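Local coordinates for glycosyl hydrolase, family 31/fibronectin type III domain protein (Clostridium perfringens, PDB 4LQR) that probably binds carbohydrate as the F5/8 type C (discoidin-like) module of a family 31 glycosyl hydrolase, at residues S24-I29 with I66-D71; I79-R84 with A160-Y165; G90-Y95 with K155-A160. One frame throughout, in Å; residues are numbered along the deposited sequence.

Contact 1: S24-I29 with I66-D71; sequences SKLEAI and ITIKLD. With CA (calcium ion), chain C.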
loop_
_atom_site.group_PDB
_atom_site.type_symbol
_atom_site.label_atom_id
_atom_site.label_comp_id
_atom_site.label_asym_id
_atom_site.label_seq_id
_atom_site.Cartn_x
_atom_site.Cartn_y
_atom_site.Cartn_z
ATOM N N SER A 24 7.238 0.229 13.238
ATOM C CA SER A 24 7.486 1.498 13.924
ATOM C C SER A 24 8.447 2.422 13.135
ATOM O O SER A 24 8.495 3.600 13.458
ATOM C CB SER A 24 8.139 1.251 15.332
ATOM O OG SER A 24 9.360 0.570 15.207
ATOM N N LYS A 25 9.155 1.828 12.177
ATOM C CA LYS A 25 10.026 2.590 11.268
ATOM C C LYS A 25 9.280 3.249 10.130
ATOM O O LYS A 25 9.900 4.000 9.345
ATOM C CB LYS A 25 11.146 1.746 10.718
ATOM C CG LYS A 25 12.070 1.374 11.968
ATOM C CD LYS A 25 12.892 0.279 11.587
ATOM C CE LYS A 25 13.696 -0.201 12.828
ATOM N NZ LYS A 25 14.541 0.766 13.637
ATOM N N LEU A 26 7.955 3.014 10.078
ATOM C CA LEU A 26 7.135 3.530 8.940
ATOM C C LEU A 26 6.125 4.479 9.477
ATOM O O LEU A 26 5.296 4.108 10.343
ATOM C CB LEU A 26 6.399 2.361 8.306
ATOM C CG LEU A 26 7.177 1.471 7.333
ATOM C CD1 LEU A 26 8.447 0.917 8.018
ATOM C CD2 LEU A 26 6.230 0.361 6.868
ATOM N N GLU A 27 6.163 5.723 8.982
ATOM C CA GLU A 27 5.196 6.759 9.409
ATOM C C GLU A 27 4.369 7.131 8.200
ATOM O O GLU A 27 4.882 7.603 7.190
ATOM C CB GLU A 27 5.913 8.001 9.975
ATOM C CG GLU A 27 4.959 9.066 10.443
ATOM C CD GLU A 27 5.646 10.365 10.792
ATOM O OE1 GLU A 27 6.883 10.502 10.662
ATOM O OE2 GLU A 27 4.876 11.332 11.067
ATOM N N ALA A 28 3.041 6.989 8.296
ATOM C CA ALA A 28 2.174 7.496 7.204
ATOM C C ALA A 28 2.007 9.010 7.384
ATOM O O ALA A 28 1.400 9.481 8.369
ATOM C CB ALA A 28 0.800 6.833 7.257
ATOM N N ILE A 29 2.560 9.770 6.447
ATOM C CA ILE A 29 2.584 11.230 6.624
ATOM C C ILE A 29 1.565 11.912 5.720
ATOM O O ILE A 29 1.309 13.123 5.904
ATOM C CB ILE A 29 3.973 11.814 6.261
ATOM C CG1 ILE A 29 4.420 11.454 4.840
ATOM C CG2 ILE A 29 5.028 11.352 7.253
ATOM C CD1 ILE A 29 5.523 12.345 4.301
ATOM N N ILE A 66 -1.282 7.092 -0.554
ATOM C CA ILE A 66 -0.835 7.157 0.833
ATOM C C ILE A 66 0.727 7.230 0.760
ATOM O O ILE A 66 1.331 6.507 -0.052
ATOM C CB ILE A 66 -1.318 5.950 1.642
ATOM C CG1 ILE A 66 -0.812 6.085 3.078
ATOM C CG2 ILE A 66 -0.867 4.601 1.058
ATOM C CD1 ILE A 66 -1.514 5.134 4.043
ATOM N N THR A 67 1.328 8.110 1.560
ATOM C CA THR A 67 2.781 8.360 1.556
ATOM C C THR A 67 3.362 7.970 2.889
ATOM O O THR A 67 2.900 8.410 3.923
ATOM C CB THR A 67 3.061 9.822 1.202
ATOM O OG1 THR A 67 2.458 10.026 -0.081
ATOM C CG2 THR A 67 4.534 10.040 1.103
ATOM N N ILE A 68 4.336 7.067 2.824
ATOM C CA ILE A 68 5.009 6.566 4.013
ATOM C C ILE A 68 6.454 7.116 4.091
ATOM O O ILE A 68 7.202 7.087 3.094
ATOM C CB ILE A 68 5.138 5.020 3.888
ATOM C CG1 ILE A 68 3.768 4.352 3.576
ATOM C CG2 ILE A 68 5.812 4.401 5.131
ATOM C CD1 ILE A 68 2.669 4.756 4.580
ATOM N N LYS A 69 6.812 7.647 5.265
ATOM C CA LYS A 69 8.200 8.103 5.565
ATOM C C LYS A 69 8.904 7.039 6.364
ATOM O O LYS A 69 8.357 6.583 7.377
ATOM C CB LYS A 69 8.122 9.358 6.392
ATOM C CG LYS A 69 9.563 9.850 6.755
ATOM C CD LYS A 69 9.446 11.093 7.623
ATOM C CE LYS A 69 10.887 11.474 7.986
ATOM N NZ LYS A 69 10.915 12.757 8.818
ATOM N N LEU A 70 10.075 6.634 5.940
ATOM C CA LEU A 70 10.868 5.647 6.761
ATOM C C LEU A 70 11.814 6.406 7.686
ATOM O O LEU A 70 11.956 7.609 7.562
ATOM C CB LEU A 70 11.744 4.829 5.793
ATOM C CG LEU A 70 10.883 4.096 4.712
ATOM C CD1 LEU A 70 11.810 3.233 3.878
ATOM C CD2 LEU A 70 9.783 3.250 5.266
ATOM N N ASP A 71 12.427 5.712 8.637
ATOM C CA ASP A 71 13.238 6.430 9.612
ATOM C C ASP A 71 14.595 6.950 9.069
ATOM O O ASP A 71 15.192 7.793 9.728
ATOM C CB ASP A 71 13.434 5.483 10.824
ATOM C CG ASP A 71 14.237 4.254 10.440
ATOM O OD1 ASP A 71 13.870 3.466 9.585
ATOM O OD2 ASP A 71 15.305 3.944 11.126
HETATM CA CA CA C . 4.249 2.570 11.766
HETATM O O HOH W 1 4.856 4.214 13.459
HETATM O O HOH W 2 1.873 3.544 11.866
HETATM O O HOH W 3 3.931 1.246 13.779
#
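E27 and K69 form a hydrogen-bonded pair of the antiparallel ladder between the outermost strand 26-31 and strand 64-70, in the five-stranded sheet of an F5/8 type C beta-sandwich. Backbone bonds set the register: E27 N reaches K69 O at 2.9 Å, K69 N returns to E27 O at 2.7 Å, and I29 N meets T67 O at 2.9 Å.

Apolar contacts occupy the face bearing L26, A28, I68 and L70, where F164 of the second sheet packs on I68 and L70. The isoleucine divides its branches: CG2, anti to the backbone N, lies 3.8 Å from L26 CB, whereas CG1 swings beside that nitrogen (chi1 -52°) and carries CD1 to 3.9 Å from A28 CB. On the reverse face the extended chains of E27 and K69 lie alongside each other, and I29 CG2 touches K69 CB.

Among the charged groups, K25 NZ stays 4.1 Å from D71 OD2, too far for a salt bridge; D71 OD1 instead accepts a hydrogen bond from Y74 OH. Beyond the ladder, L26 O binds a calcium ion at 2.3 Å, with S23 O, V44 O and three waters as its other ligands.

Contact 2: I79-R84 with A160-Y165; sequences IDYLPR and AELVFY. With CA (calcium ion), chain B.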
loop_
_atom_site.group_PDB
_atom_site.type_symbol
_atom_site.label_atom_id
_atom_site.label_comp_id
_atom_site.label_asym_id
_atom_site.label_seq_id
_atom_site.Cartn_x
_atom_site.Cartn_y
_atom_site.Cartn_z
ATOM N N ILE A 79 7.682 -4.086 -1.522
ATOM C CA ILE A 79 6.667 -3.932 -0.416
ATOM C C ILE A 79 5.658 -5.019 -0.607
ATOM O O ILE A 79 5.472 -5.503 -1.766
ATOM C CB ILE A 79 5.971 -2.528 -0.364
ATOM C CG1 ILE A 79 5.116 -2.343 -1.594
ATOM C CG2 ILE A 79 7.060 -1.413 -0.237
ATOM C CD1 ILE A 79 4.221 -1.123 -1.454
ATOM N N ASP A 80 5.056 -5.435 0.507
ATOM C CA ASP A 80 3.915 -6.366 0.415
ATOM C C ASP A 80 2.672 -5.597 0.751
ATOM O O ASP A 80 2.629 -4.857 1.733
ATOM C CB ASP A 80 4.021 -7.555 1.344
ATOM C CG ASP A 80 5.121 -8.530 0.967
ATOM O OD1 ASP A 80 5.669 -8.433 -0.105
ATOM O OD2 ASP A 80 5.439 -9.405 1.834
ATOM N N TYR A 81 1.647 -5.813 -0.052
ATOM C CA TYR A 81 0.332 -5.201 0.235
ATOM C C TYR A 81 -0.555 -6.272 0.867
ATOM O O TYR A 81 -0.770 -7.358 0.238
ATOM C CB TYR A 81 -0.296 -4.764 -1.117
ATOM C CG TYR A 81 -1.752 -4.358 -1.039
ATOM C CD1 TYR A 81 -2.082 -3.054 -0.609
ATOM C CD2 TYR A 81 -2.790 -5.238 -1.331
ATOM C CE1 TYR A 81 -3.444 -2.635 -0.544
ATOM C CE2 TYR A 81 -4.164 -4.831 -1.231
ATOM C CZ TYR A 81 -4.444 -3.526 -0.881
ATOM O OH TYR A 81 -5.796 -3.134 -0.796
ATOM N N LEU A 82 -1.081 -5.940 2.065
ATOM C CA LEU A 82 -2.031 -6.890 2.706
ATOM C C LEU A 82 -3.442 -6.282 2.551
ATOM O O LEU A 82 -3.684 -5.225 3.105
ATOM C CB LEU A 82 -1.705 -7.062 4.199
ATOM C CG LEU A 82 -2.642 -8.151 4.843
ATOM C CD1 LEU A 82 -2.344 -9.560 4.302
ATOM C CD2 LEU A 82 -2.379 -8.077 6.405
ATOM N N PRO A 83 -4.323 -6.943 1.781
ATOM C CA PRO A 83 -5.759 -6.499 1.667
ATOM C C PRO A 83 -6.453 -6.573 2.983
ATOM O O PRO A 83 -6.097 -7.348 3.836
ATOM C CB PRO A 83 -6.371 -7.504 0.693
ATOM C CG PRO A 83 -5.190 -8.189 0.024
ATOM C CD PRO A 83 -4.111 -8.231 1.063
ATOM N N ARG A 84 -7.459 -5.711 3.178
ATOM C CA ARG A 84 -8.362 -5.826 4.338
ATOM C C ARG A 84 -8.821 -7.312 4.385
ATOM O O ARG A 84 -9.205 -7.918 3.406
ATOM C CB ARG A 84 -9.517 -4.915 3.920
ATOM C CG ARG A 84 -10.583 -4.805 4.940
ATOM C CD ARG A 84 -11.569 -3.772 4.383
ATOM N NE ARG A 84 -12.505 -3.489 5.474
ATOM C CZ ARG A 84 -13.455 -2.580 5.350
ATOM N NH1 ARG A 84 -13.682 -1.857 4.229
ATOM N NH2 ARG A 84 -14.243 -2.339 6.372
ATOM N N ALA A 160 -4.619 -3.094 4.781
ATOM C CA ALA A 160 -4.441 -3.513 6.172
ATOM C C ALA A 160 -2.984 -3.299 6.604
ATOM O O ALA A 160 -2.745 -2.868 7.708
ATOM C CB ALA A 160 -4.863 -4.975 6.365
ATOM N N GLU A 161 -2.028 -3.604 5.719
ATOM C CA GLU A 161 -0.613 -3.367 5.980
ATOM C C GLU A 161 0.111 -3.163 4.685
ATOM O O GLU A 161 -0.207 -3.784 3.662
ATOM C CB GLU A 161 0.007 -4.640 6.654
ATOM C CG GLU A 161 -0.290 -4.669 8.179
ATOM C CD GLU A 161 0.237 -3.426 8.937
ATOM O OE1 GLU A 161 1.486 -3.169 8.912
ATOM O OE2 GLU A 161 -0.494 -2.662 9.571
ATOM N N LEU A 162 1.190 -2.386 4.783
ATOM C CA LEU A 162 2.211 -2.259 3.733
ATOM C C LEU A 162 3.504 -2.647 4.412
ATOM O O LEU A 162 3.966 -1.970 5.333
ATOM C CB LEU A 162 2.293 -0.834 3.142
ATOM C CG LEU A 162 1.014 -0.286 2.561
ATOM C CD1 LEU A 162 1.292 1.148 2.148
ATOM C CD2 LEU A 162 0.579 -1.112 1.355
ATOM N N VAL A 163 4.051 -3.791 3.998
ATOM C CA VAL A 163 5.339 -4.266 4.660
ATOM C C VAL A 163 6.486 -3.898 3.743
ATOM O O VAL A 163 6.390 -4.121 2.535
ATOM C CB VAL A 163 5.289 -5.803 4.760
ATOM C CG1 VAL A 163 6.601 -6.361 5.394
ATOM C CG2 VAL A 163 4.130 -6.240 5.673
ATOM N N PHE A 164 7.525 -3.316 4.287
ATOM C CA PHE A 164 8.627 -2.802 3.426
ATOM C C PHE A 164 9.869 -3.660 3.635
ATOM O O PHE A 164 10.133 -4.154 4.771
ATOM C CB PHE A 164 9.024 -1.414 3.934
ATOM C CG PHE A 164 8.100 -0.304 3.390
ATOM C CD1 PHE A 164 6.727 -0.278 3.726
ATOM C CD2 PHE A 164 8.666 0.763 2.643
ATOM C CE1 PHE A 164 5.890 0.735 3.210
ATOM C CE2 PHE A 164 7.806 1.761 2.135
ATOM C CZ PHE A 164 6.431 1.796 2.453
ATOM N N TYR A 165 10.605 -3.865 2.535
ATOM C CA TYR A 165 11.867 -4.673 2.580
ATOM C C TYR A 165 12.976 -3.769 2.066
ATOM O O TYR A 165 12.935 -3.288 0.927
ATOM C CB TYR A 165 11.746 -5.906 1.657
ATOM C CG TYR A 165 10.694 -6.887 2.127
ATOM C CD1 TYR A 165 9.346 -6.654 1.761
ATOM C CD2 TYR A 165 11.028 -7.978 2.893
ATOM C CE1 TYR A 165 8.360 -7.503 2.185
ATOM C CE2 TYR A 165 10.021 -8.849 3.308
ATOM C CZ TYR A 165 8.736 -8.579 2.948
ATOM O OH TYR A 165 7.768 -9.521 3.336
HETATM CA CA CA B . -2.754 -2.164 9.987
#
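D80 and Y165 each set CG beside their own backbone N (chi1 -69° and -65°), which swings carboxylate and phenol together obliquely. Y165 OH donates to D80 OD2 at 2.8 Å, meeting it from above the carboxylate plane, 48° out; Q78 NE2 holds OD1, so both oxygens are gripped. On the other face I79 stands beside F164 and lays CG2 over the centre of the ring, a CH-pi contact 3.8 Å from the centroid. L162 CD2 meets the edge of Y81 at CD1, while Y81 OH bonds S158 O.

Strands 73-82 and 158-166 are antiparallel, paired by D80 N to V163 O, V163 N to D80 O and L82 N to E161 O. At the end of this ladder A160 and E161 both face L82, a classic beta bulge: A160 N bonds L82 O at 2.9 Å, whereas E161 N reaches the same oxygen only weakly at 3.5 Å.

Beside the bulge, A160 O and E161 OE2, 2.9 Å apart, both bind a calcium ion at 2.4 Å, with N42, D45, D47 and T50 supplying the rest. The E161 carboxylate also hydrogen-bonds G46, and the calcium charge probably offsets the close acceptors and keeps it ionised.

Contact 3: G90-Y95 with K155-A160; sequences GHVTEY and KYASAA. With CA (calcium ion), chain B.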
loop_
_atom_site.group_PDB
_atom_site.type_symbol
_atom_site.label_atom_id
_atom_site.label_comp_id
_atom_site.label_asym_id
_atom_site.label_seq_id
_atom_site.Cartn_x
_atom_site.Cartn_y
_atom_site.Cartn_z
ATOM N N GLY A 90 -12.376 -1.741 -0.946
ATOM C CA GLY A 90 -11.084 -0.997 -1.082
ATOM C C GLY A 90 -9.928 -1.886 -1.501
ATOM O O GLY A 90 -8.790 -1.372 -1.610
ATOM N N HIS A 91 -10.150 -3.188 -1.779
ATOM C CA HIS A 91 -9.036 -4.039 -2.292
ATOM C C HIS A 91 -8.421 -3.422 -3.546
ATOM O O HIS A 91 -9.115 -3.195 -4.538
ATOM C CB HIS A 91 -9.573 -5.428 -2.598
ATOM C CG HIS A 91 -9.705 -6.281 -1.387
ATOM N ND1 HIS A 91 -10.064 -7.624 -1.470
ATOM C CD2 HIS A 91 -9.558 -6.001 -0.079
ATOM C CE1 HIS A 91 -10.036 -8.145 -0.261
ATOM N NE2 HIS A 91 -9.755 -7.171 0.610
ATOM N N VAL A 92 -7.087 -3.205 -3.525
ATOM C CA VAL A 92 -6.432 -2.542 -4.688
ATOM C C VAL A 92 -6.180 -3.617 -5.747
ATOM O O VAL A 92 -5.693 -4.716 -5.417
ATOM C CB VAL A 92 -5.103 -1.881 -4.194
ATOM C CG1 VAL A 92 -4.307 -1.354 -5.384
ATOM C CG2 VAL A 92 -5.457 -0.751 -3.240
ATOM N N THR A 93 -6.463 -3.273 -6.993
ATOM C CA THR A 93 -6.116 -4.160 -8.120
ATOM C C THR A 93 -5.108 -3.561 -9.082
ATOM O O THR A 93 -4.486 -4.318 -9.778
ATOM C CB THR A 93 -7.349 -4.618 -8.913
ATOM O OG1 THR A 93 -7.934 -3.477 -9.561
ATOM C CG2 THR A 93 -8.384 -5.288 -8.019
ATOM N N GLU A 94 -4.995 -2.251 -9.153
ATOM C CA GLU A 94 -3.899 -1.621 -9.932
ATOM C C GLU A 94 -3.343 -0.491 -9.096
ATOM O O GLU A 94 -4.049 0.255 -8.481
ATOM C CB GLU A 94 -4.498 -1.086 -11.255
ATOM C CG GLU A 94 -3.472 -0.617 -12.260
ATOM C CD GLU A 94 -4.229 -0.326 -13.520
ATOM O OE1 GLU A 94 -4.780 -1.305 -14.144
ATOM O OE2 GLU A 94 -4.420 0.837 -13.786
ATOM N N TYR A 95 -2.010 -0.414 -9.145
ATOM C CA TYR A 95 -1.309 0.536 -8.209
ATOM C C TYR A 95 -0.147 1.187 -8.957
ATOM O O TYR A 95 0.302 0.766 -10.036
ATOM C CB TYR A 95 -0.790 -0.211 -6.976
ATOM C CG TYR A 95 0.182 -1.278 -7.376
ATOM C CD1 TYR A 95 1.521 -0.907 -7.637
ATOM C CD2 TYR A 95 -0.214 -2.587 -7.542
ATOM C CE1 TYR A 95 2.445 -1.892 -8.096
ATOM C CE2 TYR A 95 0.695 -3.553 -7.985
ATOM C CZ TYR A 95 1.986 -3.154 -8.297
ATOM O OH TYR A 95 2.922 -4.090 -8.675
ATOM N N LYS A 155 -13.537 3.479 -6.455
ATOM C CA LYS A 155 -13.942 4.691 -5.740
ATOM C C LYS A 155 -13.108 4.954 -4.493
ATOM O O LYS A 155 -12.687 6.098 -4.232
ATOM C CB LYS A 155 -15.436 4.590 -5.301
ATOM C CG LYS A 155 -15.911 5.860 -4.661
ATOM C CD LYS A 155 -17.445 5.806 -4.388
ATOM C CE LYS A 155 -17.851 7.102 -3.718
ATOM N NZ LYS A 155 -17.944 8.246 -4.685
ATOM N N TYR A 156 -12.828 3.870 -3.778
ATOM C CA TYR A 156 -12.064 4.026 -2.543
ATOM C C TYR A 156 -11.071 2.889 -2.451
ATOM O O TYR A 156 -11.206 1.803 -3.036
ATOM C CB TYR A 156 -12.998 4.042 -1.268
ATOM C CG TYR A 156 -14.120 3.070 -1.326
ATOM C CD1 TYR A 156 -13.869 1.691 -1.106
ATOM C CD2 TYR A 156 -15.414 3.465 -1.674
ATOM C CE1 TYR A 156 -14.902 0.754 -1.181
ATOM C CE2 TYR A 156 -16.452 2.518 -1.713
ATOM C CZ TYR A 156 -16.174 1.174 -1.511
ATOM O OH TYR A 156 -17.271 0.280 -1.565
ATOM N N ALA A 157 -10.036 3.129 -1.651
ATOM C CA ALA A 157 -8.967 2.104 -1.393
ATOM C C ALA A 157 -8.847 1.856 0.086
ATOM O O ALA A 157 -9.079 2.730 0.935
ATOM C CB ALA A 157 -7.633 2.587 -1.966
ATOM N N SER A 158 -8.374 0.658 0.384
ATOM C CA SER A 158 -8.005 0.314 1.758
ATOM C C SER A 158 -6.722 -0.446 1.727
ATOM O O SER A 158 -6.324 -0.957 0.665
ATOM C CB SER A 158 -9.147 -0.471 2.527
ATOM O OG SER A 158 -9.436 -1.704 1.804
ATOM N N ALA A 159 -6.076 -0.538 2.921
ATOM C CA ALA A 159 -4.879 -1.392 3.045
ATOM C C ALA A 159 -4.813 -1.786 4.512
ATOM O O ALA A 159 -4.797 -0.878 5.362
ATOM C CB ALA A 159 -3.592 -0.627 2.661
ATOM N N ALA A 160 -4.619 -3.094 4.781
ATOM C CA ALA A 160 -4.441 -3.513 6.172
ATOM C C ALA A 160 -2.984 -3.299 6.604
ATOM O O ALA A 160 -2.745 -2.868 7.708
ATOM C CB ALA A 160 -4.863 -4.975 6.365
HETATM CA CA CA B . -2.754 -2.164 9.987
#
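G90 passes A157 with their CA atoms 3.8 Å apart, and one backbone bond links the segments: S158 N gives to G90 O at 2.9 Å. Two CA-H...O contacts supplement it, from G90 CA to Y156 O at 3.4 Å and from A157 CA to G90 O at 3.5 Å. Y156 O has a second partner in T148 OG1.

The side chains close in around the glycine. Y156 turns the edge of its ring to the G90 amide, with G90 N near the ring plane and 3.6 Å from CE1. S158 OG, placed between its own backbone N and carbonyl carbon, presses on G90 from another direction, 3.3 Å from G90 C, and is held there by a hydrogen bond with N89 O. Such closeness depends on the bare CA of a glycine; at its phi of 94° a side chain would also press on the carbonyl O of N89, which by itself accounts for the residue. Farther along, V92 CG2 touches A157 CB at 4.2 Å and lies 4.0 Å from S158 O. H91 NE2 bonds R84 O.

G90 and H91 form a G1 beta bulge opposite L149, and the G90 carbonyl of that bulge takes the S158 N-H. It lies where the run into strand 92-100 of one sheet of the sandwich is bonded to the start of strand 158-166 of the other.

From the N terminus, contact 1 closes first, returning strand 64-70 to strand 26-31 around a loop that supplies ligands to both calcium ions. The chain then turns a corner into strand 73-82 of the other sheet. Contact 2 closes the longer excursion from that strand to strand 158-166, and contact 3 is nested inside it, tying the lead-in to strand 92-100 to the start of strand 158-166. Contacts 2 and 3 share A160 and adjoin where Y81 and R84 of contact 2 meet S158 and H91 of contact 3. Contact 1 precedes both in series, yet touches contact 2 through the apolar face between the two sheets of the sandwich.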